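Local coordinates for hypothetical multiheme protein (Ignicoccus hospitalis KIN4/I, PDB 4QO5), which carries eight c-type hemes as a membrane-associated cytochrome and probably transfers electrons, though its precise physiological role is not known, at residues Gln350-Ala355 and Ala444-Leu449; His102-Pro107 and Arg205-Gly210; Arg315-Ile320 and Tyr476-Arg481. One frame throughout, in Å; residues are numbered along the deposited sequence.

Interaction 1. Residues Gln350-Ala355 and Ala444-Leu449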
loop_
_atom_site.group_PDB
_atom_site.type_symbol
_atom_site.label_atom_id
_atom_site.label_comp_id
_atom_site.label_asym_id
_atom_site.label_seq_id
_atom_site.Cartn_x
_atom_site.Cartn_y
_atom_site.Cartn_z
ATOM N N GLN A 350 -23.416 17.996 34.198
ATOM C CA GLN A 350 -23.880 16.744 33.614
ATOM C C GLN A 350 -23.225 15.536 34.283
ATOM O O GLN A 350 -23.391 14.404 33.828
ATOM C CB GLN A 350 -23.630 16.727 32.104
ATOM N N GLY A 351 -22.477 15.777 35.356
ATOM C CA GLY A 351 -21.898 14.698 36.140
ATOM C C GLY A 351 -20.443 14.383 35.839
ATOM O O GLY A 351 -19.838 13.534 36.495
ATOM N N LEU A 352 -19.879 15.061 34.844
ATOM C CA LEU A 352 -18.472 14.890 34.508
ATOM C C LEU A 352 -17.623 15.904 35.262
ATOM O O LEU A 352 -17.175 16.896 34.695
ATOM C CB LEU A 352 -18.258 15.033 33.000
ATOM C CG LEU A 352 -19.021 14.008 32.160
ATOM C CD1 LEU A 352 -18.794 14.259 30.679
ATOM C CD2 LEU A 352 -18.606 12.592 32.541
ATOM N N THR A 353 -17.409 15.641 36.548
ATOM C CA THR A 353 -16.738 16.583 37.440
ATOM C C THR A 353 -15.221 16.579 37.288
ATOM O O THR A 353 -14.532 17.421 37.861
ATOM C CB THR A 353 -17.082 16.282 38.906
ATOM O OG1 THR A 353 -16.804 14.905 39.187
ATOM C CG2 THR A 353 -18.553 16.550 39.163
ATOM N N ILE A 354 -14.706 15.624 36.523
ATOM C CA ILE A 354 -13.269 15.513 36.297
ATOM C C ILE A 354 -12.689 16.763 35.641
ATOM O O ILE A 354 -11.587 17.198 35.979
ATOM C CB ILE A 354 -12.930 14.258 35.458
ATOM C CG1 ILE A 354 -13.033 13.017 36.338
ATOM C CG2 ILE A 354 -11.536 14.352 34.855
ATOM C CD1 ILE A 354 -12.270 11.839 35.814
ATOM N N ALA A 355 -13.447 17.354 34.724
ATOM C CA ALA A 355 -13.004 18.553 34.017
ATOM C C ALA A 355 -12.636 19.696 34.969
ATOM O O ALA A 355 -11.868 20.583 34.609
ATOM C CB ALA A 355 -14.063 19.004 33.033
ATOM N N ALA A 444 -15.382 7.740 30.626
ATOM C CA ALA A 444 -14.652 6.522 30.975
ATOM C C ALA A 444 -13.861 6.713 32.267
ATOM O O ALA A 444 -13.800 5.819 33.110
ATOM C CB ALA A 444 -13.721 6.121 29.844
ATOM N N TRP A 445 -13.251 7.884 32.420
ATOM C CA TRP A 445 -12.487 8.165 33.624
ATOM C C TRP A 445 -13.423 8.352 34.816
ATOM O O TRP A 445 -13.139 7.887 35.915
ATOM C CB TRP A 445 -11.622 9.408 33.435
ATOM C CG TRP A 445 -10.442 9.211 32.547
ATOM C CD1 TRP A 445 -9.762 8.042 32.315
ATOM C CD2 TRP A 445 -9.791 10.217 31.768
ATOM N NE1 TRP A 445 -8.730 8.267 31.434
ATOM C CE2 TRP A 445 -8.724 9.598 31.090
ATOM C CE3 TRP A 445 -10.004 11.589 31.585
ATOM C CZ2 TRP A 445 -7.878 10.299 30.230
ATOM C CZ3 TRP A 445 -9.158 12.286 30.735
ATOM C CH2 TRP A 445 -8.114 11.641 30.064
ATOM N N GLN A 446 -14.548 9.018 34.579
ATOM C CA GLN A 446 -15.538 9.263 35.624
ATOM C C GLN A 446 -16.158 7.981 36.173
ATOM O O GLN A 446 -16.473 7.897 37.359
ATOM C CB GLN A 446 -16.651 10.168 35.088
ATOM C CG GLN A 446 -17.570 10.722 36.162
ATOM C CD GLN A 446 -16.952 11.879 36.920
ATOM O OE1 GLN A 446 -16.456 12.838 36.323
ATOM N NE2 GLN A 446 -16.988 11.803 38.244
ATOM N N SER A 447 -16.341 6.990 35.308
ATOM C CA SER A 447 -17.047 5.769 35.684
ATOM C C SER A 447 -16.100 4.687 36.183
ATOM O O SER A 447 -16.536 3.655 36.690
ATOM C CB SER A 447 -17.868 5.236 34.506
ATOM O OG SER A 447 -17.034 4.612 33.544
ATOM N N GLY A 448 -14.804 4.920 36.027
ATOM C CA GLY A 448 -13.808 3.985 36.515
ATOM C C GLY A 448 -13.424 2.908 35.516
ATOM O O GLY A 448 -12.724 1.965 35.861
ATOM N N LEU A 449 -13.879 3.037 34.275
ATOM C CA LEU A 449 -13.479 2.090 33.240
ATOM C C LEU A 449 -11.996 2.266 32.923
ATOM O O LEU A 449 -11.312 1.307 32.554
ATOM C CB LEU A 449 -14.330 2.262 31.977
ATOM C CG LEU A 449 -13.965 1.426 30.747
ATOM C CD1 LEU A 449 -13.984 -0.068 31.059
ATOM C CD2 LEU A 449 -14.917 1.747 29.604
#
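The turn that leaves helix 341-349 meets the last turn of helix 413-447, the backbones drawing nearest where the CA atoms of L352 and Q446 lie 6.4 Å apart. G351, with positive phi, is the C-prime residue of a Schellman motif ending the first helix, a backbone shape that a side chain would strain. Q446 carries most of the contact. It sets its CG anti to the backbone N (chi1 -168°) and bends at chi2, which lays the amide across the turn at T353 and I354. Q446 OE1 accepts a hydrogen bond from the backbone N of I354 at 3.3 Å, in the carbonyl plane, while NE2 gives a 3.2 Å bond to T353 OG1, which lies 23° out of the amide plane. Glutamine suits the place because one flat group offers both an acceptor and a donor. Beside it, L352 CD2 touches Q446 CB at 4.0 Å, and I354 reaches across W445 at about a right angle, CD1 lying 3.5 Å from W445 CB. The indole NE1 of W445 bonds to E466, a calcium ligand. L352 rests on V439 and K443, and I354 on L442, of helix 413-447, which packs on helix 498-520 through A444 and S447.

Interaction 2. Residues His102-Pro107 and Arg205-Gly210. With HEC (heme c), chain C.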
loop_
_atom_site.group_PDB
_atom_site.type_symbol
_atom_site.label_atom_id
_atom_site.label_comp_id
_atom_site.label_asym_id
_atom_site.label_seq_id
_atom_site.Cartn_x
_atom_site.Cartn_y
_atom_site.Cartn_z
ATOM N N HIS A 102 35.388 13.080 9.716
ATOM C CA HIS A 102 34.277 12.698 10.581
ATOM C C HIS A 102 33.205 12.062 9.707
ATOM O O HIS A 102 32.940 12.547 8.610
ATOM C CB HIS A 102 33.706 13.902 11.345
ATOM C CG HIS A 102 33.219 15.016 10.467
ATOM N ND1 HIS A 102 34.069 15.931 9.883
ATOM C CD2 HIS A 102 31.966 15.366 10.074
ATOM C CE1 HIS A 102 33.363 16.795 9.171
ATOM N NE2 HIS A 102 32.086 16.465 9.257
ATOM N N PRO A 103 32.601 10.966 10.188
ATOM C CA PRO A 103 31.621 10.256 9.349
ATOM C C PRO A 103 30.308 11.011 9.203
ATOM O O PRO A 103 29.745 10.992 8.115
ATOM C CB PRO A 103 31.387 8.950 10.112
ATOM C CG PRO A 103 32.683 8.730 10.873
ATOM C CD PRO A 103 33.061 10.133 11.316
ATOM N N ILE A 104 29.821 11.654 10.265
ATOM C CA ILE A 104 28.515 12.286 10.174
ATOM C C ILE A 104 28.668 13.717 9.703
ATOM O O ILE A 104 29.035 14.605 10.483
ATOM C CB ILE A 104 27.711 12.227 11.496
ATOM C CG1 ILE A 104 27.482 10.770 11.912
ATOM C CG2 ILE A 104 26.348 12.931 11.329
ATOM C CD1 ILE A 104 26.799 10.629 13.276
ATOM N N VAL A 105 28.425 13.921 8.412
ATOM C CA VAL A 105 28.433 15.252 7.835
ATOM C C VAL A 105 27.104 15.941 8.171
ATOM O O VAL A 105 26.029 15.403 7.915
ATOM C CB VAL A 105 28.701 15.184 6.313
ATOM C CG1 VAL A 105 28.577 16.553 5.665
ATOM C CG2 VAL A 105 30.066 14.554 6.033
ATOM N N THR A 106 27.178 17.137 8.750
ATOM C CA THR A 106 26.019 17.731 9.402
ATOM C C THR A 106 25.518 18.965 8.643
ATOM O O THR A 106 26.198 19.436 7.732
ATOM C CB THR A 106 26.401 18.162 10.821
ATOM O OG1 THR A 106 27.319 19.253 10.732
ATOM C CG2 THR A 106 27.032 16.985 11.590
ATOM N N PRO A 107 24.323 19.473 9.002
ATOM C CA PRO A 107 23.830 20.717 8.379
ATOM C C PRO A 107 24.844 21.861 8.456
ATOM O O PRO A 107 24.957 22.678 7.524
ATOM C CB PRO A 107 22.587 21.049 9.210
ATOM C CG PRO A 107 22.060 19.695 9.612
ATOM C CD PRO A 107 23.301 18.865 9.885
ATOM N N ARG A 205 17.346 14.989 13.787
ATOM C CA ARG A 205 18.502 14.316 14.398
ATOM C C ARG A 205 19.422 15.331 15.088
ATOM O O ARG A 205 19.747 16.373 14.509
ATOM C CB ARG A 205 19.299 13.547 13.360
ATOM C CG ARG A 205 20.481 12.717 13.967
ATOM C CD ARG A 205 21.198 12.010 12.842
ATOM N NE ARG A 205 21.995 12.958 12.065
ATOM C CZ ARG A 205 22.297 12.820 10.775
ATOM N NH1 ARG A 205 21.858 11.770 10.063
ATOM N NH2 ARG A 205 23.045 13.742 10.192
ATOM N N VAL A 206 19.819 15.038 16.323
ATOM C CA VAL A 206 20.724 15.937 17.054
ATOM C C VAL A 206 22.156 15.453 16.840
ATOM O O VAL A 206 22.564 14.431 17.374
ATOM C CB VAL A 206 20.377 15.987 18.555
ATOM C CG1 VAL A 206 21.259 17.005 19.286
ATOM C CG2 VAL A 206 18.893 16.320 18.735
ATOM N N ASN A 207 22.904 16.199 16.038
ATOM C CA ASN A 207 24.213 15.774 15.572
ATOM C C ASN A 207 25.302 15.968 16.617
ATOM O O ASN A 207 25.107 16.706 17.585
ATOM C CB ASN A 207 24.544 16.537 14.291
ATOM C CG ASN A 207 23.597 16.191 13.175
ATOM O OD1 ASN A 207 23.601 15.067 12.677
ATOM N ND2 ASN A 207 22.767 17.142 12.790
ATOM N N PRO A 208 26.449 15.296 16.430
ATOM C CA PRO A 208 27.554 15.437 17.386
ATOM C C PRO A 208 28.076 16.872 17.546
ATOM O O PRO A 208 28.593 17.200 18.612
ATOM C CB PRO A 208 28.647 14.537 16.794
ATOM C CG PRO A 208 27.926 13.527 15.971
ATOM C CD PRO A 208 26.721 14.264 15.408
ATOM N N ASP A 209 27.958 17.702 16.512
ATOM C CA ASP A 209 28.408 19.100 16.583
ATOM C C ASP A 209 27.316 20.022 17.125
ATOM O O ASP A 209 27.485 21.243 17.174
ATOM C CB ASP A 209 28.903 19.595 15.210
ATOM C CG ASP A 209 27.780 19.680 14.167
ATOM O OD1 ASP A 209 28.039 20.180 13.047
ATOM O OD2 ASP A 209 26.648 19.246 14.460
ATOM N N GLY A 210 26.194 19.432 17.517
ATOM C CA GLY A 210 25.108 20.191 18.106
ATOM C C GLY A 210 24.111 20.768 17.114
ATOM O O GLY A 210 23.055 21.261 17.516
HETATM FE FE HEC C . 30.028 10.570 2.756
HETATM C CHA HEC C . 28.502 9.231 5.531
HETATM C CHB HEC C . 32.145 7.838 2.666
HETATM C CHC HEC C . 31.375 11.820 0.009
HETATM C CHD HEC C . 28.071 13.371 3.041
HETATM N NA HEC C . 30.255 8.864 3.825
HETATM C C1A HEC C . 29.512 8.516 4.955
HETATM C C2A HEC C . 29.987 7.257 5.464
HETATM C C3A HEC C . 30.978 6.858 4.676
HETATM C C4A HEC C . 31.170 7.850 3.637
HETATM C CMA HEC C . 31.783 5.549 4.828
HETATM C CAA HEC C . 29.449 6.549 6.733
HETATM C CBA HEC C . 28.008 6.076 6.635
HETATM C CGA HEC C . 28.024 4.741 5.955
HETATM O O1A HEC C . 27.121 4.515 5.105
HETATM O O2A HEC C . 28.943 3.925 6.249
HETATM N NB HEC C . 31.492 9.988 1.687
HETATM C C1B HEC C . 32.186 8.787 1.696
HETATM C C2B HEC C . 32.912 8.634 0.468
HETATM C C3B HEC C . 32.608 9.729 -0.245
HETATM C C4B HEC C . 31.768 10.597 0.500
HETATM C CMB HEC C . 33.748 7.369 0.124
HETATM C CAB HEC C . 32.884 10.179 -1.667
HETATM C CBB HEC C . 32.821 8.980 -2.675
HETATM N NC HEC C . 29.807 12.272 1.750
HETATM C C1C HEC C . 30.484 12.640 0.618
HETATM C C2C HEC C . 30.226 14.024 0.312
HETATM C C3C HEC C . 29.143 14.324 1.050
HETATM C C4C HEC C . 28.980 13.315 2.029
HETATM C CMC HEC C . 30.690 14.615 -1.049
HETATM C CAC HEC C . 28.229 15.566 1.210
HETATM C CBC HEC C . 27.875 16.301 -0.114
HETATM N ND HEC C . 28.575 11.161 4.054
HETATM C C1D HEC C . 27.865 12.354 3.930
HETATM C C2D HEC C . 26.819 12.455 4.915
HETATM C C3D HEC C . 26.942 11.174 5.727
HETATM C C4D HEC C . 28.056 10.452 5.126
HETATM C CMD HEC C . 25.847 13.667 5.003
HETATM C CAD HEC C . 26.124 10.643 6.938
HETATM C CBD HEC C . 25.280 11.660 7.681
HETATM C CGD HEC C . 23.903 11.746 7.042
HETATM O O1D HEC C . 23.074 12.533 7.542
HETATM O O2D HEC C . 23.636 11.029 6.045
#
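A heme-propionate anchor and a helix N-cap meet in this contact between two loops of the multiheme core. R205 points its guanidinium edge at one propionate: NH1 and NH2 both bond to heme O1D, each at 2.9 Å. On another edge NE and NH2 grip N207 OD1 side-on, NE at 2.7 Å, so the asparagine amide braces the arginine that holds the heme. I104 lies over one guanidinium face, its CG2 3.6 Å from R205 NH2, an apolar surface that suits a flat cation whose bonds run in its plane. A lysine in place of R205 is likely to lose the paired grip on O1D and leave N207 OD1 without its two-nitrogen clasp. T106 is the N-cap of helix 107-110, and its OG1, between the backbone N and the carbonyl carbon (chi1 68°), also donates to D209 OD1 at 2.6 Å, on the syn side but 34° out of the carboxylate plane. N207 opens the type I turn that ends at G210, and its CB packs 3.7 Å from T106 CG2. The first loop runs from strand 99-101 into helix 107-110, with P103 and I104 against strand 188-196 and V105 against helix 79-83.

Interaction 3. Residues Arg315-Ile320 and Tyr476-Arg481. With HEC (heme c), chain E.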
loop_
_atom_site.group_PDB
_atom_site.type_symbol
_atom_site.label_atom_id
_atom_site.label_comp_id
_atom_site.label_asym_id
_atom_site.label_seq_id
_atom_site.Cartn_x
_atom_site.Cartn_y
_atom_site.Cartn_z
ATOM N N ARG A 315 -2.616 23.595 10.868
ATOM C CA ARG A 315 -2.013 22.291 11.183
ATOM C C ARG A 315 -3.084 21.213 11.147
ATOM O O ARG A 315 -3.994 21.210 11.981
ATOM C CB ARG A 315 -1.341 22.316 12.562
ATOM C CG ARG A 315 -0.527 21.038 12.871
ATOM C CD ARG A 315 0.927 21.242 12.510
ATOM N NE ARG A 315 1.742 20.025 12.545
ATOM C CZ ARG A 315 2.569 19.705 13.535
ATOM N NH1 ARG A 315 2.693 20.489 14.607
ATOM N NH2 ARG A 315 3.288 18.595 13.455
ATOM N N LEU A 316 -2.978 20.305 10.179
ATOM C CA LEU A 316 -3.964 19.235 9.997
ATOM C C LEU A 316 -3.739 18.072 10.957
ATOM O O LEU A 316 -4.646 17.264 11.166
ATOM C CB LEU A 316 -3.926 18.695 8.563
ATOM C CG LEU A 316 -4.199 19.676 7.420
ATOM C CD1 LEU A 316 -4.309 18.906 6.099
ATOM C CD2 LEU A 316 -5.453 20.521 7.679
ATOM N N PHE A 317 -2.525 17.978 11.514
ATOM C CA PHE A 317 -2.195 16.982 12.524
ATOM C C PHE A 317 -2.764 17.451 13.858
ATOM O O PHE A 317 -2.282 18.430 14.443
ATOM C CB PHE A 317 -0.670 16.855 12.610
ATOM C CG PHE A 317 -0.174 15.667 13.386
ATOM C CD1 PHE A 317 0.274 15.819 14.687
ATOM C CD2 PHE A 317 -0.091 14.413 12.795
ATOM C CE1 PHE A 317 0.764 14.751 15.407
ATOM C CE2 PHE A 317 0.402 13.333 13.508
ATOM C CZ PHE A 317 0.837 13.500 14.817
ATOM N N GLY A 318 -3.779 16.754 14.349
ATOM C CA GLY A 318 -4.516 17.213 15.518
ATOM C C GLY A 318 -3.742 17.082 16.818
ATOM O O GLY A 318 -3.195 16.013 17.139
ATOM N N LEU A 319 -3.685 18.170 17.581
ATOM C CA LEU A 319 -3.021 18.121 18.879
ATOM C C LEU A 319 -3.833 18.793 19.989
ATOM O O LEU A 319 -3.369 19.773 20.578
ATOM C CB LEU A 319 -1.639 18.768 18.771
ATOM C CG LEU A 319 -0.686 18.055 17.803
ATOM C CD1 LEU A 319 0.534 18.922 17.476
ATOM C CD2 LEU A 319 -0.263 16.684 18.364
ATOM N N ILE A 320 -5.036 18.292 20.279
ATOM C CA ILE A 320 -5.629 17.119 19.619
ATOM C C ILE A 320 -6.546 17.550 18.463
ATOM O O ILE A 320 -6.987 16.717 17.666
ATOM C CB ILE A 320 -6.449 16.291 20.616
ATOM C CG1 ILE A 320 -7.620 17.132 21.136
ATOM C CG2 ILE A 320 -5.547 15.776 21.750
ATOM C CD1 ILE A 320 -8.560 16.398 22.064
ATOM N N TYR A 476 -7.792 8.970 12.534
ATOM C CA TYR A 476 -8.981 9.139 11.682
ATOM C C TYR A 476 -9.234 10.600 11.299
ATOM O O TYR A 476 -9.405 10.908 10.117
ATOM C CB TYR A 476 -10.210 8.487 12.331
ATOM C CG TYR A 476 -9.924 7.048 12.732
ATOM C CD1 TYR A 476 -9.170 6.218 11.909
ATOM C CD2 TYR A 476 -10.378 6.537 13.941
ATOM C CE1 TYR A 476 -8.884 4.914 12.273
ATOM C CE2 TYR A 476 -10.084 5.223 14.316
ATOM C CZ TYR A 476 -9.348 4.424 13.479
ATOM O OH TYR A 476 -9.074 3.119 13.849
ATOM N N SER A 477 -9.218 11.497 12.282
ATOM C CA SER A 477 -9.439 12.916 11.978
ATOM C C SER A 477 -8.306 13.394 11.092
ATOM O O SER A 477 -8.535 14.103 10.120
ATOM C CB SER A 477 -9.536 13.772 13.241
ATOM O OG SER A 477 -10.676 13.430 14.009
ATOM N N ASN A 478 -7.079 12.989 11.419
ATOM C CA ASN A 478 -5.938 13.346 10.582
ATOM C C ASN A 478 -6.103 12.878 9.140
ATOM O O ASN A 478 -5.861 13.630 8.203
ATOM C CB ASN A 478 -4.645 12.763 11.147
ATOM C CG ASN A 478 -4.119 13.554 12.334
ATOM O OD1 ASN A 478 -4.670 14.597 12.711
ATOM N ND2 ASN A 478 -3.047 13.055 12.935
ATOM N N SER A 479 -6.489 11.621 8.965
ATOM C CA SER A 479 -6.634 11.077 7.621
ATOM C C SER A 479 -7.705 11.823 6.835
ATOM O O SER A 479 -7.540 12.097 5.642
ATOM C CB SER A 479 -6.950 9.584 7.666
ATOM O OG SER A 479 -5.805 8.848 8.064
ATOM N N ILE A 480 -8.797 12.160 7.506
ATOM C CA ILE A 480 -9.887 12.877 6.836
ATOM C C ILE A 480 -9.427 14.245 6.348
ATOM O O ILE A 480 -9.716 14.655 5.218
ATOM C CB ILE A 480 -11.104 13.032 7.773
ATOM C CG1 ILE A 480 -11.754 11.668 8.001
ATOM C CG2 ILE A 480 -12.144 14.008 7.171
ATOM C CD1 ILE A 480 -12.676 11.626 9.211
ATOM N N ARG A 481 -8.693 14.951 7.206
ATOM C CA ARG A 481 -8.173 16.261 6.861
ATOM C C ARG A 481 -7.119 16.153 5.757
ATOM O O ARG A 481 -7.151 16.915 4.800
ATOM C CB ARG A 481 -7.603 16.947 8.105
ATOM C CG ARG A 481 -8.686 17.299 9.127
ATOM C CD ARG A 481 -8.107 18.097 10.297
ATOM N NE ARG A 481 -7.305 17.283 11.210
ATOM C CZ ARG A 481 -7.699 16.928 12.432
ATOM N NH1 ARG A 481 -8.890 17.288 12.880
ATOM N NH2 ARG A 481 -6.904 16.201 13.205
HETATM FE FE HEC E . 5.323 11.300 14.768
HETATM C CHA HEC E . 4.372 14.594 14.163
HETATM C CHB HEC E . 4.178 11.639 17.974
HETATM C CHC HEC E . 6.044 7.994 15.390
HETATM C CHD HEC E . 5.925 10.825 11.461
HETATM N NA HEC E . 4.401 12.817 15.821
HETATM C C1A HEC E . 4.208 14.123 15.440
HETATM C C2A HEC E . 3.808 14.886 16.606
HETATM C C3A HEC E . 3.756 14.042 17.636
HETATM C C4A HEC E . 4.119 12.737 17.165
HETATM C CMA HEC E . 3.368 14.318 19.103
HETATM C CAA HEC E . 3.518 16.404 16.654
HETATM C CBA HEC E . 4.790 17.023 17.246
HETATM C CGA HEC E . 4.752 18.535 17.276
HETATM O O1A HEC E . 4.709 19.118 18.390
HETATM O O2A HEC E . 4.768 19.152 16.186
HETATM N NB HEC E . 5.166 10.106 16.354
HETATM C C1B HEC E . 4.636 10.408 17.585
HETATM C C2B HEC E . 4.732 9.262 18.450
HETATM C C3B HEC E . 5.176 8.245 17.700
HETATM C C4B HEC E . 5.522 8.768 16.400
HETATM C CMB HEC E . 4.156 9.233 19.888
HETATM C CAB HEC E . 5.395 6.744 17.999
HETATM C CBB HEC E . 4.638 6.069 19.163
HETATM N NC HEC E . 5.818 9.694 13.690
HETATM C C1C HEC E . 6.190 8.435 14.104
HETATM C C2C HEC E . 6.881 7.769 13.018
HETATM C C3C HEC E . 6.649 8.548 11.951
HETATM C C4C HEC E . 6.103 9.789 12.353
HETATM C CMC HEC E . 7.262 6.267 13.088
HETATM C CAC HEC E . 6.936 8.473 10.461
HETATM C CBC HEC E . 6.392 7.133 9.881
HETATM N ND HEC E . 5.184 12.516 13.082
HETATM C C1D HEC E . 5.466 12.082 11.799
HETATM C C2D HEC E . 5.173 13.140 10.870
HETATM C C3D HEC E . 4.672 14.310 11.704
HETATM C C4D HEC E . 4.713 13.837 13.065
HETATM C CMD HEC E . 5.331 13.092 9.348
HETATM C CAD HEC E . 4.184 15.691 11.205
HETATM C CBD HEC E . 2.784 15.481 10.636
HETATM C CGD HEC E . 2.118 16.793 10.321
HETATM O O1D HEC E . 1.128 16.773 9.549
HETATM O O2D HEC E . 2.563 17.848 10.825
HETATM O O HOH W 1 -2.388 13.923 15.619
HETATM O O HOH W 2 -8.614 16.069 15.631
HETATM O O HOH W 3 3.019 10.546 14.090
#
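R481, L316 and N478 bury the most surface here, where a loop lining a heme pocket lies against helix 464-485. R481 leaves the helix toward the loop and bends at chi3 (-74°), which turns its guanidinium back to the carbonyl of L316. NE bonds to L316 O at 2.7 Å, the oxygen 23° out of the guanidinium plane; the second bond to it, from NH2, is weak. The side chains of L316 and R481 run antiparallel past one another, L316 CB 4.1 Å from R481 CB, so leucine meets the aliphatic base of the arginine.

N478, one helical turn earlier, is the junction. N478 OD1 accepts from the backbone N of G318 at 2.9 Å, in the carbonyl plane and on a lone pair, and from R481 NH2 at 2.8 Å. Two donors fix the amide's rotation, which sends ND2 toward the F317 ring, 3.3 Å from CD2. Water 1 joins ND2 to G318 O and sits over the centre of that ring; the heme lies against the opposite face, with F317 CE1 3.3 Å from C2A. Glycine suits position 318 because a CB would collide with R481 NH2. R315, at the start of the loop, bonds to both propionates of the same heme, NH1 reaching O2A at 2.9 Å; the heme iron holds water 3 at a long 2.5 Å.

Water 2 bridges I320 O and R481 NH2. With neutral oxygens of L316, N478 and water around it, and T430 at NH1, the buried guanidinium probably rests on dipoles rather than a carboxylate among these residues.

How the interactions relate
Interactions 2 and 3 both place an arginine on heme propionates, but at different hemes and on opposite sides of the chain's centre, their own centres about 32 Å apart and their nearest atoms about 15 Å. Interaction 1 is a surface contact without a heme, its tryptophan near a calcium site. Its centre lies about 25 Å from that of interaction 3, with nearest atoms about 9 Å apart, and about 48 Å from that of interaction 2. Helices 413-447 and 464-485, successive in the chain, supply one segment each to interactions 1 and 3, and interaction 1 is nested in the loop that interaction 3 closes. Interaction 2 closes earlier in the sequence. None of the three touches another.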